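Local coordinates for protein putative serine phosphatase (PDB 6K4E) that probably removes phosphate from phosphorylated protein residues as the magnesium-bound PP2C domain of SiaA, part of the SiaABC pathway controlling biofilm formation, at residues L63-I68 with P119-T124; H81-W86 with P270-A275; G93-V98 with L235-F240. One frame throughout, in Å; residues are numbered along the deposited sequence.

Contact 1 of 3, residues L63-I68 with P119-T124; sequences LIQRAI and PGALMT
The carboxamide of Gln-65 is the flat group at the centre of this helix-to-helix contact. Ala-121 approaches from one side of the amide plane, its CB 3.8 Å from NE2 of Gln-65, while the indole of Trp-86 lies on the opposite side. Thr-124 faces the nitrogen end, where the modelled separation between NE2 and the threonine methyl is too short to be real, so the detailed placement of the two groups is doubtful here. The Gln-65 side chain reaches across because CG stands opposite the backbone N (chi1 -176°) and the chain beyond it is extended. One turn on, CD1 of Ile-68 rests 4.0 Å from the backbone O of Thr-124.

The contact joins the C-terminal end of helix 49-67 to the early turns of helix 117-138, and the CA atoms of Gln-65 and Ala-121 are 7.2 Å apart. On another side of helix 117-138, Leu-122 packs against Leu-122 of the second subunit. Arg-128, farther along the same helix, donates through NH1 to the backbone O of Ile-68.

The polar end of Gln-65 is satisfied outside the two helices: NE2 donates to the backbone O of Gly-93. That bond tells the nitrogen of the amide from its oxygen and limits its rotation. Between residues 63-68 and 119-124 themselves the attraction is mainly van der Waals, with a buried amide anchored to the glycine loop lying against methyl and CA surfaces; the polar links run from Gln-65 to Gly-93 and from Arg-128 to Ile-68.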
ATOM      1  N   LEU B  63       1.350  -3.117  12.871  1.00 43.75           N
ATOM      2  CA  LEU B  63       1.759  -4.518  12.721  1.00 43.78           C
ATOM      3  C   LEU B  63       1.896  -4.800  11.222  1.00 46.17           C
ATOM      4  O   LEU B  63       2.837  -5.491  10.806  1.00 44.15           O
ATOM      5  CB  LEU B  63       0.723  -5.455  13.369  1.00 45.94           C
ATOM      6  CG  LEU B  63       0.885  -5.833  14.862  1.00 53.13           C
ATOM      7  CD1 LEU B  63      -0.419  -6.277  15.401  1.00 54.43           C
ATOM      8  CD2 LEU B  63       1.864  -7.011  15.087  1.00 57.81           C
ATOM      9  N   ILE B  64       0.961  -4.249  10.403  1.00 42.55           N
ATOM     10  CA  ILE B  64       1.002  -4.398   8.947  1.00 41.88           C
ATOM     11  C   ILE B  64       2.264  -3.692   8.425  1.00 45.40           C
ATOM     12  O   ILE B  64       3.034  -4.300   7.687  1.00 45.60           O
ATOM     13  CB  ILE B  64      -0.312  -3.917   8.241  1.00 45.02           C
ATOM     14  CG1 ILE B  64      -1.519  -4.817   8.632  1.00 46.75           C
ATOM     15  CG2 ILE B  64      -0.135  -3.896   6.705  1.00 44.61           C
ATOM     16  CD1 ILE B  64      -2.894  -4.252   8.382  1.00 55.36           C
ATOM     17  N   GLN B  65       2.494  -2.433   8.834  1.00 41.44           N
ATOM     18  CA  GLN B  65       3.677  -1.678   8.390  1.00 40.01           C
ATOM     19  C   GLN B  65       5.010  -2.331   8.848  1.00 44.89           C
ATOM     20  O   GLN B  65       5.955  -2.348   8.081  1.00 44.89           O
ATOM     21  CB  GLN B  65       3.585  -0.199   8.778  1.00 40.47           C
ATOM     22  CG  GLN B  65       4.748   0.640   8.248  1.00 49.62           C
ATOM     23  CD  GLN B  65       4.451   2.106   8.274  1.00 50.23           C
ATOM     24  OE1 GLN B  65       4.203   2.688   9.323  1.00 40.16           O
ATOM     25  NE2 GLN B  65       4.492   2.742   7.119  1.00 35.55           N
ATOM     26  N   ARG B  66       5.070  -2.906  10.046  1.00 41.27           N
ATOM     27  CA  ARG B  66       6.280  -3.592  10.532  1.00 40.52           C
ATOM     28  C   ARG B  66       6.593  -4.851   9.719  1.00 45.31           C
ATOM     29  O   ARG B  66       7.754  -5.162   9.470  1.00 43.86           O
ATOM     30  CB  ARG B  66       6.149  -3.930  12.021  1.00 39.87           C
ATOM     31  CG  ARG B  66       6.479  -2.730  12.902  1.00 48.96           C
ATOM     32  CD  ARG B  66       6.499  -3.075  14.380  1.00 70.39           C
ATOM     33  NE  ARG B  66       6.969  -1.936  15.167  1.00 94.97           N
ATOM     34  CZ  ARG B  66       8.244  -1.682  15.449  1.00118.91           C
ATOM     35  NH1 ARG B  66       9.202  -2.504  15.034  1.00106.56           N
ATOM     36  NH2 ARG B  66       8.570  -0.609  16.160  1.00111.75           N
ATOM     37  N   ALA B  67       5.543  -5.547   9.267  1.00 45.43           N
ATOM     38  CA  ALA B  67       5.642  -6.756   8.443  1.00 46.47           C
ATOM     39  C   ALA B  67       6.286  -6.523   7.061  1.00 49.24           C
ATOM     40  O   ALA B  67       6.822  -7.460   6.461  1.00 49.61           O
ATOM     41  CB  ALA B  67       4.279  -7.409   8.296  1.00 47.99           C
ATOM     42  N   ILE B  68       6.279  -5.285   6.585  1.00 44.31           N
ATOM     43  CA  ILE B  68       6.887  -4.977   5.289  1.00 43.75           C
ATOM     44  C   ILE B  68       8.378  -4.510   5.461  1.00 42.71           C
ATOM     45  O   ILE B  68       9.050  -4.261   4.467  1.00 39.96           O
ATOM     46  CB  ILE B  68       6.011  -4.002   4.427  1.00 46.62           C
ATOM     47  CG1 ILE B  68       5.977  -2.566   5.001  1.00 46.78           C
ATOM     48  CG2 ILE B  68       4.619  -4.554   4.202  1.00 46.88           C
ATOM     49  CD1 ILE B  68       6.477  -1.513   4.090  1.00 49.82           C
ATOM     50  N   PRO B 119      -1.794   8.698   5.754  1.00 46.63           N
ATOM     51  CA  PRO B 119      -1.500   8.897   4.322  1.00 46.54           C
ATOM     52  C   PRO B 119      -0.080   8.468   3.950  1.00 49.82           C
ATOM     53  O   PRO B 119       0.104   7.830   2.914  1.00 49.87           O
ATOM     54  CB  PRO B 119      -1.736  10.395   4.107  1.00 48.46           C
ATOM     55  CG  PRO B 119      -2.624  10.792   5.174  1.00 53.44           C
ATOM     56  CD  PRO B 119      -2.223   9.974   6.362  1.00 48.14           C
ATOM     57  N   GLY B 120       0.885   8.776   4.814  1.00 44.80           N
ATOM     58  CA  GLY B 120       2.266   8.369   4.615  1.00 43.53           C
ATOM     59  C   GLY B 120       2.392   6.853   4.606  1.00 44.08           C
ATOM     60  O   GLY B 120       3.009   6.288   3.707  1.00 42.74           O
ATOM     61  N   ALA B 121       1.722   6.176   5.558  1.00 38.65           N
ATOM     62  CA  ALA B 121       1.721   4.712   5.656  1.00 37.85           C
ATOM     63  C   ALA B 121       1.115   4.029   4.434  1.00 40.61           C
ATOM     64  O   ALA B 121       1.614   2.986   4.032  1.00 39.75           O
ATOM     65  CB  ALA B 121       1.034   4.260   6.926  1.00 38.75           C
ATOM     66  N   LEU B 122       0.091   4.633   3.805  1.00 36.72           N
ATOM     67  CA  LEU B 122      -0.509   4.116   2.570  1.00 36.84           C
ATOM     68  C   LEU B 122       0.500   4.143   1.418  1.00 40.21           C
ATOM     69  O   LEU B 122       0.592   3.191   0.637  1.00 38.65           O
ATOM     70  CB  LEU B 122      -1.778   4.912   2.171  1.00 37.01           C
ATOM     71  CG  LEU B 122      -3.017   4.774   3.044  1.00 41.72           C
ATOM     72  CD1 LEU B 122      -4.185   5.571   2.443  1.00 42.58           C
ATOM     73  CD2 LEU B 122      -3.434   3.320   3.207  1.00 43.60           C
ATOM     74  N   MET B 123       1.257   5.249   1.319  1.00 37.43           N
ATOM     75  CA  MET B 123       2.300   5.480   0.322  1.00 36.67           C
ATOM     76  C   MET B 123       3.423   4.439   0.451  1.00 38.58           C
ATOM     77  O   MET B 123       3.926   3.954  -0.549  1.00 38.59           O
ATOM     78  CB  MET B 123       2.860   6.908   0.479  1.00 39.36           C
ATOM     79  CG  MET B 123       1.913   8.012  -0.011  1.00 46.28           C
ATOM     80  SD  MET B 123       1.453   7.882  -1.770  1.00 53.43           S
ATOM     81  CE  MET B 123       2.962   8.265  -2.506  1.00 51.05           C
ATOM     82  N   THR B 124       3.781   4.103   1.688  1.00 33.72           N
ATOM     83  CA  THR B 124       4.799   3.160   2.126  1.00 33.52           C
ATOM     84  C   THR B 124       4.475   1.736   1.584  1.00 38.46           C
ATOM     85  O   THR B 124       5.387   1.017   1.164  1.00 39.32           O
ATOM     86  CB  THR B 124       4.892   3.347   3.662  1.00 36.29           C
ATOM     87  OG1 THR B 124       6.183   3.729   4.071  1.00 42.72           O
ATOM     88  CG2 THR B 124       4.418   2.215   4.438  1.00 20.20           C
TER

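Contact 2 of 3, residues H81-W86 with P270-A275; sequences HHFILW and PEQAEA
Phe-83 on the strand and Ala-273 on the helix form the heart of this contact, a helix laid over the outermost strand of one sheet of the PP2C-like beta-sandwich. Strand 82-87 pairs antiparallel with strand 293-300, and helix 269-284 covers the face toward which Phe-83 and Leu-85 point. The nearest backbones are those of Phe-83 and Ala-273, with CA atoms 6.3 Å apart.

Along the strand, side chains alternate between the two faces. His-82 turns away from the helix and packs on Leu-74 and Ser-75 of helix 71-77, and its ND1 bonds to the backbone O of Gly-79, just beyond that helix. Phe-83 follows, directed at the helix. Its ring sits between the backbone N and the carbonyl carbon (chi1 79°), and Ala-273 lies over one face. The alanine CB makes a CH-pi contact, 4.0 Å from the centroid of the Phe-83 ring and 26° off the ring normal. It also comes within 3.7 Å of CD1 of Phe-83, showing that the methyl is displaced toward that flank of the ring. Phe-276, one helical turn after Gln-272, meets the same ring with the two planes steeply inclined.

Ile-84 points away again. Leu-85 returns to the helix side, where it packs on Val-277 and on Ile-295 of the adjoining strand, extending the apolar layer.

Gln-272 approaches the Phe-83 ring obliquely through its CB, 3.7 Å from CE2. Its amide is held elsewhere, with OE1 bonded to Tyr-234 OH and NE2 to the backbone O of Gln-267. The amide plane is turned 72° from the phenyl plane, and OE1 of Gln-272 lies at the ring's edge, in plane, 4.0 Å from CE2 of Phe-83.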
ATOM      1  N   HIS B  81      26.916  -5.439  11.886  1.00 43.94           N
ATOM      2  CA  HIS B  81      27.477  -4.563  10.871  1.00 42.50           C
ATOM      3  C   HIS B  81      26.367  -3.732  10.233  1.00 43.59           C
ATOM      4  O   HIS B  81      26.465  -3.307   9.078  1.00 40.46           O
ATOM      5  CB  HIS B  81      28.341  -5.337   9.881  1.00 44.50           C
ATOM      6  CG  HIS B  81      29.734  -5.526  10.383  1.00 48.95           C
ATOM      7  ND1 HIS B  81      30.806  -4.861   9.804  1.00 51.07           N
ATOM      8  CD2 HIS B  81      30.181  -6.250  11.435  1.00 52.02           C
ATOM      9  CE1 HIS B  81      31.870  -5.226  10.502  1.00 51.69           C
ATOM     10  NE2 HIS B  81      31.546  -6.059  11.496  1.00 52.50           N
ATOM     11  N   HIS B  82      25.277  -3.530  11.023  1.00 39.27           N
ATOM     12  CA  HIS B  82      24.157  -2.661  10.703  1.00 37.56           C
ATOM     13  C   HIS B  82      23.489  -2.197  11.985  1.00 39.29           C
ATOM     14  O   HIS B  82      23.636  -2.845  13.022  1.00 36.94           O
ATOM     15  CB  HIS B  82      23.118  -3.366   9.777  1.00 37.57           C
ATOM     16  CG  HIS B  82      21.891  -3.854  10.478  1.00 39.59           C
ATOM     17  ND1 HIS B  82      21.917  -4.999  11.274  1.00 41.11           N
ATOM     18  CD2 HIS B  82      20.640  -3.324  10.507  1.00 39.15           C
ATOM     19  CE1 HIS B  82      20.699  -5.106  11.784  1.00 39.38           C
ATOM     20  NE2 HIS B  82      19.894  -4.123  11.356  1.00 38.76           N
ATOM     21  N   PHE B  83      22.679  -1.120  11.885  1.00 35.03           N
ATOM     22  CA  PHE B  83      21.781  -0.676  12.943  1.00 34.82           C
ATOM     23  C   PHE B  83      20.602   0.017  12.303  1.00 40.61           C
ATOM     24  O   PHE B  83      20.731   0.546  11.200  1.00 39.83           O
ATOM     25  CB  PHE B  83      22.447   0.150  14.052  1.00 36.83           C
ATOM     26  CG  PHE B  83      22.730   1.614  13.784  1.00 38.88           C
ATOM     27  CD1 PHE B  83      21.680   2.535  13.668  1.00 41.57           C
ATOM     28  CD2 PHE B  83      24.036   2.097  13.789  1.00 40.22           C
ATOM     29  CE1 PHE B  83      21.939   3.884  13.471  1.00 43.16           C
ATOM     30  CE2 PHE B  83      24.291   3.454  13.616  1.00 42.43           C
ATOM     31  CZ  PHE B  83      23.245   4.338  13.456  1.00 40.70           C
ATOM     32  N   ILE B  84      19.433  -0.056  12.958  1.00 40.00           N
ATOM     33  CA  ILE B  84      18.207   0.559  12.464  1.00 40.03           C
ATOM     34  C   ILE B  84      17.622   1.442  13.513  1.00 43.15           C
ATOM     35  O   ILE B  84      17.515   1.053  14.678  1.00 44.27           O
ATOM     36  CB  ILE B  84      17.176  -0.482  11.900  1.00 43.80           C
ATOM     37  CG1 ILE B  84      15.907   0.204  11.356  1.00 44.70           C
ATOM     38  CG2 ILE B  84      16.829  -1.580  12.868  1.00 46.13           C
ATOM     39  CD1 ILE B  84      16.163   1.202  10.176  1.00 54.96           C
ATOM     40  N   LEU B  85      17.288   2.634  13.115  1.00 39.25           N
ATOM     41  CA  LEU B  85      16.601   3.599  13.967  1.00 42.07           C
ATOM     42  C   LEU B  85      15.319   3.908  13.193  1.00 44.61           C
ATOM     43  O   LEU B  85      15.390   4.421  12.077  1.00 45.67           O
ATOM     44  CB  LEU B  85      17.463   4.865  14.154  1.00 43.91           C
ATOM     45  CG  LEU B  85      17.248   5.691  15.433  1.00 52.15           C
ATOM     46  CD1 LEU B  85      18.212   6.883  15.476  1.00 52.04           C
ATOM     47  CD2 LEU B  85      15.793   6.210  15.559  1.00 58.48           C
ATOM     48  N   TRP B  86      14.164   3.496  13.710  1.00 39.99           N
ATOM     49  CA  TRP B  86      12.925   3.722  12.968  1.00 39.89           C
ATOM     50  C   TRP B  86      11.853   4.148  13.922  1.00 43.80           C
ATOM     51  O   TRP B  86      11.386   3.330  14.697  1.00 44.78           O
ATOM     52  CB  TRP B  86      12.509   2.459  12.199  1.00 37.91           C
ATOM     53  CG  TRP B  86      11.290   2.649  11.344  1.00 37.23           C
ATOM     54  CD1 TRP B  86      11.213   3.306  10.153  1.00 39.20           C
ATOM     55  CD2 TRP B  86       9.971   2.157  11.621  1.00 37.37           C
ATOM     56  NE1 TRP B  86       9.919   3.255   9.665  1.00 38.12           N
ATOM     57  CE2 TRP B  86       9.144   2.530  10.533  1.00 40.06           C
ATOM     58  CE3 TRP B  86       9.412   1.398  12.662  1.00 38.54           C
ATOM     59  CZ2 TRP B  86       7.798   2.152  10.455  1.00 38.56           C
ATOM     60  CZ3 TRP B  86       8.069   1.056  12.599  1.00 39.75           C
ATOM     61  CH2 TRP B  86       7.279   1.437  11.507  1.00 40.07           C
ATOM     62  N   PRO B 270      25.744  -1.236  17.431  1.00 43.91           N
ATOM     63  CA  PRO B 270      24.692  -1.239  18.471  1.00 43.17           C
ATOM     64  C   PRO B 270      24.909  -0.095  19.472  1.00 41.74           C
ATOM     65  O   PRO B 270      23.932   0.464  19.954  1.00 38.35           O
ATOM     66  CB  PRO B 270      24.870  -2.591  19.158  1.00 45.73           C
ATOM     67  CG  PRO B 270      25.545  -3.423  18.162  1.00 50.75           C
ATOM     68  CD  PRO B 270      26.506  -2.494  17.483  1.00 46.20           C
ATOM     69  N   GLU B 271      26.184   0.297  19.714  1.00 37.88           N
ATOM     70  CA  GLU B 271      26.508   1.412  20.595  1.00 37.56           C
ATOM     71  C   GLU B 271      26.215   2.749  19.950  1.00 41.78           C
ATOM     72  O   GLU B 271      25.762   3.664  20.648  1.00 42.50           O
ATOM     73  CB  GLU B 271      27.946   1.316  21.097  1.00 39.77           C
ATOM     74  CG  GLU B 271      28.194   0.061  21.927  1.00 43.95           C
ATOM     75  CD  GLU B 271      29.659  -0.186  22.261  1.00 59.95           C
ATOM     76  OE1 GLU B 271      30.463   0.771  22.196  1.00 62.50           O
ATOM     77  OE2 GLU B 271      29.999  -1.331  22.628  1.00 45.66           O
ATOM     78  N   GLN B 272      26.471   2.871  18.612  1.00 36.72           N
ATOM     79  CA  GLN B 272      26.201   4.083  17.841  1.00 35.46           C
ATOM     80  C   GLN B 272      24.731   4.395  17.857  1.00 41.04           C
ATOM     81  O   GLN B 272      24.361   5.511  18.171  1.00 41.53           O
ATOM     82  CB  GLN B 272      26.680   3.947  16.401  1.00 36.06           C
ATOM     83  CG  GLN B 272      28.188   3.820  16.244  1.00 29.84           C
ATOM     84  CD  GLN B 272      28.530   4.017  14.781  1.00 45.28           C
ATOM     85  OE1 GLN B 272      27.949   4.865  14.108  1.00 39.73           O
ATOM     86  NE2 GLN B 272      29.472   3.249  14.261  1.00 37.09           N
ATOM     87  N   ALA B 273      23.883   3.388  17.564  1.00 42.14           N
ATOM     88  CA  ALA B 273      22.421   3.470  17.576  1.00 42.14           C
ATOM     89  C   ALA B 273      21.940   4.047  18.880  1.00 42.71           C
ATOM     90  O   ALA B 273      21.234   5.042  18.849  1.00 42.97           O
ATOM     91  CB  ALA B 273      21.818   2.093  17.374  1.00 43.17           C
ATOM     92  N   GLU B 274      22.353   3.456  20.024  1.00 37.59           N
ATOM     93  CA  GLU B 274      21.997   3.956  21.356  1.00 37.87           C
ATOM     94  C   GLU B 274      22.422   5.407  21.561  1.00 41.45           C
ATOM     95  O   GLU B 274      21.605   6.209  22.033  1.00 41.00           O
ATOM     96  CB  GLU B 274      22.623   3.082  22.468  1.00 41.02           C
ATOM     97  CG  GLU B 274      22.051   3.319  23.869  1.00 60.78           C
ATOM     98  CD  GLU B 274      22.720   4.321  24.807  1.00101.08           C
ATOM     99  OE1 GLU B 274      23.800   4.854  24.456  1.00 98.61           O
ATOM    100  OE2 GLU B 274      22.167   4.562  25.905  1.00105.62           O
ATOM    101  N   ALA B 275      23.690   5.753  21.202  1.00 36.65           N
ATOM    102  CA  ALA B 275      24.187   7.116  21.338  1.00 36.97           C
ATOM    103  C   ALA B 275      23.394   8.097  20.503  1.00 42.56           C
ATOM    104  O   ALA B 275      23.144   9.193  20.997  1.00 44.41           O
ATOM    105  CB  ALA B 275      25.670   7.208  20.997  1.00 37.74           C
TER

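Contact 3 of 3, residues G93-V98 with L235-F240; sequences GGDFYV and LSTDGF. With MG (magnesium ion), chain H; MG (magnesium ion), chain F.
Asp-95 and Thr-237 meet through a single short hydrogen bond, in which Thr-237 OG1 donates to Asp-95 OD2 over 2.7 Å. The hydroxyl arrives on the syn side of the carboxylate, 34° out of its plane. The two side chains come from opposite directions, and Thr-294 OG1 is a second partner of the same oxygen. The other oxygen, OD1 of Asp-95, accepts from a water at 2.8 Å; that water binds a magnesium ion at 2.3 Å. Asp-95 is thus a second-shell residue, with two hydroxyls gripping one oxygen while the other probably orients a metal-bound water.

Next along the chain, Asp-238 belongs to the first shell and bridges two magnesium ions: OD1 binds the one carrying the Asp-95 water at 2.3 Å, and OD2 the other at 2.2 Å. Asp-112 and Asp-291 complete the protein ligands of the ion bound by OD1, an acidic cluster as in PP2C-type phosphatases. The turn leading to Asp-238 is braced by Ser-236 OG, which donates to the backbone O of Thr-237 at 2.8 Å, on a lone pair in the carbonyl plane.

The site lies between the two sheets, at one end of the sandwich. Strand 95-101 pairs with strand 105-113, strand 231-236 pairs with strand 293-300 before leading into helix 238-242, and Phe-96 faces helix 117-138.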
ATOM      1  N   GLY B  93       3.919   5.710   9.894  1.00 38.13           N
ATOM      2  CA  GLY B  93       4.526   6.861   9.241  1.00 38.23           C
ATOM      3  C   GLY B  93       4.722   6.686   7.753  1.00 38.84           C
ATOM      4  O   GLY B  93       4.282   5.684   7.206  1.00 37.58           O
ATOM      5  N   GLY B  94       5.399   7.651   7.126  1.00 34.18           N
ATOM      6  CA  GLY B  94       5.666   7.654   5.693  1.00 34.64           C
ATOM      7  C   GLY B  94       7.068   7.201   5.356  1.00 40.26           C
ATOM      8  O   GLY B  94       7.475   7.201   4.189  1.00 40.24           O
ATOM      9  N   ASP B  95       7.800   6.774   6.372  1.00 35.49           N
ATOM     10  CA  ASP B  95       9.178   6.348   6.207  1.00 35.45           C
ATOM     11  C   ASP B  95       9.272   4.857   6.285  1.00 39.33           C
ATOM     12  O   ASP B  95       8.650   4.238   7.169  1.00 39.65           O
ATOM     13  CB  ASP B  95      10.030   6.891   7.373  1.00 37.03           C
ATOM     14  CG  ASP B  95      10.679   8.260   7.259  1.00 43.92           C
ATOM     15  OD1 ASP B  95      10.174   9.101   6.482  1.00 42.73           O
ATOM     16  OD2 ASP B  95      11.603   8.537   8.051  1.00 46.29           O
ATOM     17  N   PHE B  96      10.147   4.288   5.461  1.00 33.43           N
ATOM     18  CA  PHE B  96      10.456   2.858   5.536  1.00 34.38           C
ATOM     19  C   PHE B  96      11.850   2.609   4.981  1.00 39.98           C
ATOM     20  O   PHE B  96      12.571   3.548   4.668  1.00 40.73           O
ATOM     21  CB  PHE B  96       9.352   1.942   4.927  1.00 36.49           C
ATOM     22  CG  PHE B  96       9.293   1.860   3.416  1.00 37.53           C
ATOM     23  CD1 PHE B  96       8.807   2.923   2.666  1.00 39.49           C
ATOM     24  CD2 PHE B  96       9.722   0.716   2.746  1.00 36.91           C
ATOM     25  CE1 PHE B  96       8.727   2.832   1.270  1.00 40.97           C
ATOM     26  CE2 PHE B  96       9.699   0.652   1.343  1.00 39.21           C
ATOM     27  CZ  PHE B  96       9.185   1.694   0.618  1.00 38.16           C
ATOM     28  N   TYR B  97      12.266   1.366   4.952  1.00 38.57           N
ATOM     29  CA  TYR B  97      13.594   1.004   4.499  1.00 37.29           C
ATOM     30  C   TYR B  97      13.538  -0.345   3.827  1.00 40.11           C
ATOM     31  O   TYR B  97      12.607  -1.135   4.054  1.00 37.66           O
ATOM     32  CB  TYR B  97      14.603   1.005   5.654  1.00 37.94           C
ATOM     33  CG  TYR B  97      14.137   0.296   6.906  1.00 37.40           C
ATOM     34  CD1 TYR B  97      13.307   0.935   7.819  1.00 38.54           C
ATOM     35  CD2 TYR B  97      14.615  -0.973   7.234  1.00 38.03           C
ATOM     36  CE1 TYR B  97      12.915   0.312   9.004  1.00 39.30           C
ATOM     37  CE2 TYR B  97      14.228  -1.608   8.421  1.00 37.75           C
ATOM     38  CZ  TYR B  97      13.369  -0.963   9.292  1.00 40.96           C
ATOM     39  OH  TYR B  97      12.994  -1.519  10.479  1.00 42.62           O
ATOM     40  N   VAL B  98      14.500  -0.567   2.945  1.00 35.32           N
ATOM     41  CA  VAL B  98      14.561  -1.783   2.153  1.00 35.50           C
ATOM     42  C   VAL B  98      15.918  -2.434   2.368  1.00 37.65           C
ATOM     43  O   VAL B  98      16.868  -1.791   2.801  1.00 34.18           O
ATOM     44  CB  VAL B  98      14.269  -1.490   0.642  1.00 39.48           C
ATOM     45  CG1 VAL B  98      12.814  -1.067   0.432  1.00 40.06           C
ATOM     46  CG2 VAL B  98      15.217  -0.434   0.057  1.00 37.66           C
ATOM     47  N   LEU B 235      22.308   6.143   6.114  1.00 37.73           N
ATOM     48  CA  LEU B 235      21.212   6.543   5.255  1.00 38.08           C
ATOM     49  C   LEU B 235      20.141   7.042   6.183  1.00 38.99           C
ATOM     50  O   LEU B 235      19.540   6.246   6.882  1.00 38.24           O
ATOM     51  CB  LEU B 235      20.711   5.335   4.433  1.00 38.54           C
ATOM     52  CG  LEU B 235      21.528   5.002   3.188  1.00 44.82           C
ATOM     53  CD1 LEU B 235      21.090   3.662   2.588  1.00 46.36           C
ATOM     54  CD2 LEU B 235      21.418   6.107   2.121  1.00 44.75           C
ATOM     55  N   SER B 236      19.895   8.346   6.195  1.00 35.06           N
ATOM     56  CA  SER B 236      18.874   8.904   7.061  1.00 35.44           C
ATOM     57  C   SER B 236      17.877   9.720   6.257  1.00 38.55           C
ATOM     58  O   SER B 236      18.268  10.416   5.334  1.00 37.34           O
ATOM     59  CB  SER B 236      19.517   9.797   8.125  1.00 38.94           C
ATOM     60  OG  SER B 236      18.543  10.554   8.827  1.00 43.20           O
ATOM     61  N   THR B 237      16.602   9.707   6.664  1.00 35.10           N
ATOM     62  CA  THR B 237      15.584  10.591   6.067  1.00 33.05           C
ATOM     63  C   THR B 237      15.762  11.956   6.728  1.00 37.61           C
ATOM     64  O   THR B 237      16.563  12.084   7.662  1.00 37.36           O
ATOM     65  CB  THR B 237      14.164  10.032   6.267  1.00 33.53           C
ATOM     66  OG1 THR B 237      13.928   9.844   7.670  1.00 33.75           O
ATOM     67  CG2 THR B 237      13.944   8.684   5.524  1.00 30.79           C
ATOM     68  N   ASP B 238      15.019  12.993   6.267  1.00 33.82           N
ATOM     69  CA  ASP B 238      15.168  14.316   6.861  1.00 33.57           C
ATOM     70  C   ASP B 238      14.705  14.442   8.341  1.00 36.49           C
ATOM     71  O   ASP B 238      15.055  15.410   8.988  1.00 37.04           O
ATOM     72  CB  ASP B 238      14.457  15.371   5.976  1.00 35.23           C
ATOM     73  CG  ASP B 238      12.973  15.163   5.808  1.00 48.11           C
ATOM     74  OD1 ASP B 238      12.408  14.276   6.509  1.00 47.36           O
ATOM     75  OD2 ASP B 238      12.363  15.883   4.982  1.00 56.12           O
ATOM     76  N   GLY B 239      13.856  13.534   8.810  1.00 32.53           N
ATOM     77  CA  GLY B 239      13.249  13.613  10.136  1.00 31.82           C
ATOM     78  C   GLY B 239      14.161  13.879  11.318  1.00 35.17           C
ATOM     79  O   GLY B 239      13.856  14.724  12.153  1.00 33.68           O
ATOM     80  N   PHE B 240      15.261  13.126  11.431  1.00 31.58           N
ATOM     81  CA  PHE B 240      16.250  13.262  12.507  1.00 30.94           C
ATOM     82  C   PHE B 240      16.942  14.641  12.393  1.00 38.18           C
ATOM     83  O   PHE B 240      17.159  15.309  13.413  1.00 38.36           O
ATOM     84  CB  PHE B 240      17.312  12.119  12.407  1.00 30.64           C
ATOM     85  CG  PHE B 240      18.210  11.965  13.621  1.00 33.67           C
ATOM     86  CD1 PHE B 240      19.280  12.828  13.837  1.00 37.35           C
ATOM     87  CD2 PHE B 240      17.994  10.938  14.545  1.00 35.73           C
ATOM     88  CE1 PHE B 240      20.101  12.676  14.960  1.00 39.01           C
ATOM     89  CE2 PHE B 240      18.822  10.793  15.663  1.00 38.41           C
ATOM     90  CZ  PHE B 240      19.868  11.656  15.862  1.00 37.80           C
TER
HETATM   91 MG    MG H 703      12.999  17.041   3.162  1.00 43.14          MG
HETATM   92 MG    MG F 701      10.255  13.360   6.430  1.00 49.73          MG
HETATM   93  O   HOH W   1      11.034  11.532   7.542  1.00 34.46           O
HETATM   94  O   HOH W   2       9.658  14.866   5.151  1.00 30.15           O
HETATM   95  O   HOH W   3       8.184  12.967   6.388  1.00 35.59           O
HETATM   96  O   HOH W   4      11.207  18.263   3.897  1.00 59.71           O
HETATM   97  O   HOH W   5      11.080  16.332   2.022  1.00 48.10           O

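In the fold
From the N terminus, helix 49-67 enters contact 1, which closes a loop from 63-68 to 119-124 around strands 82-87, 95-101 and 105-113. Within that loop start the other two contacts, both ending far beyond it, so contact 1 crosses each of them. Contact 3 spans 93-98 to 235-240 and is nested inside the longer loop of contact 2, from 81-86 to 270-275. Contact 1 fastens helix to helix at one side of the sandwich, contact 3 links the two sheets at the magnesium site, and contact 2 seats helix 269-284 on an outer strand. Trp-86, on the strand of contact 2, ties in the other two, touching Gln-65 and bonding through NE1 to the Asp-95 backbone O.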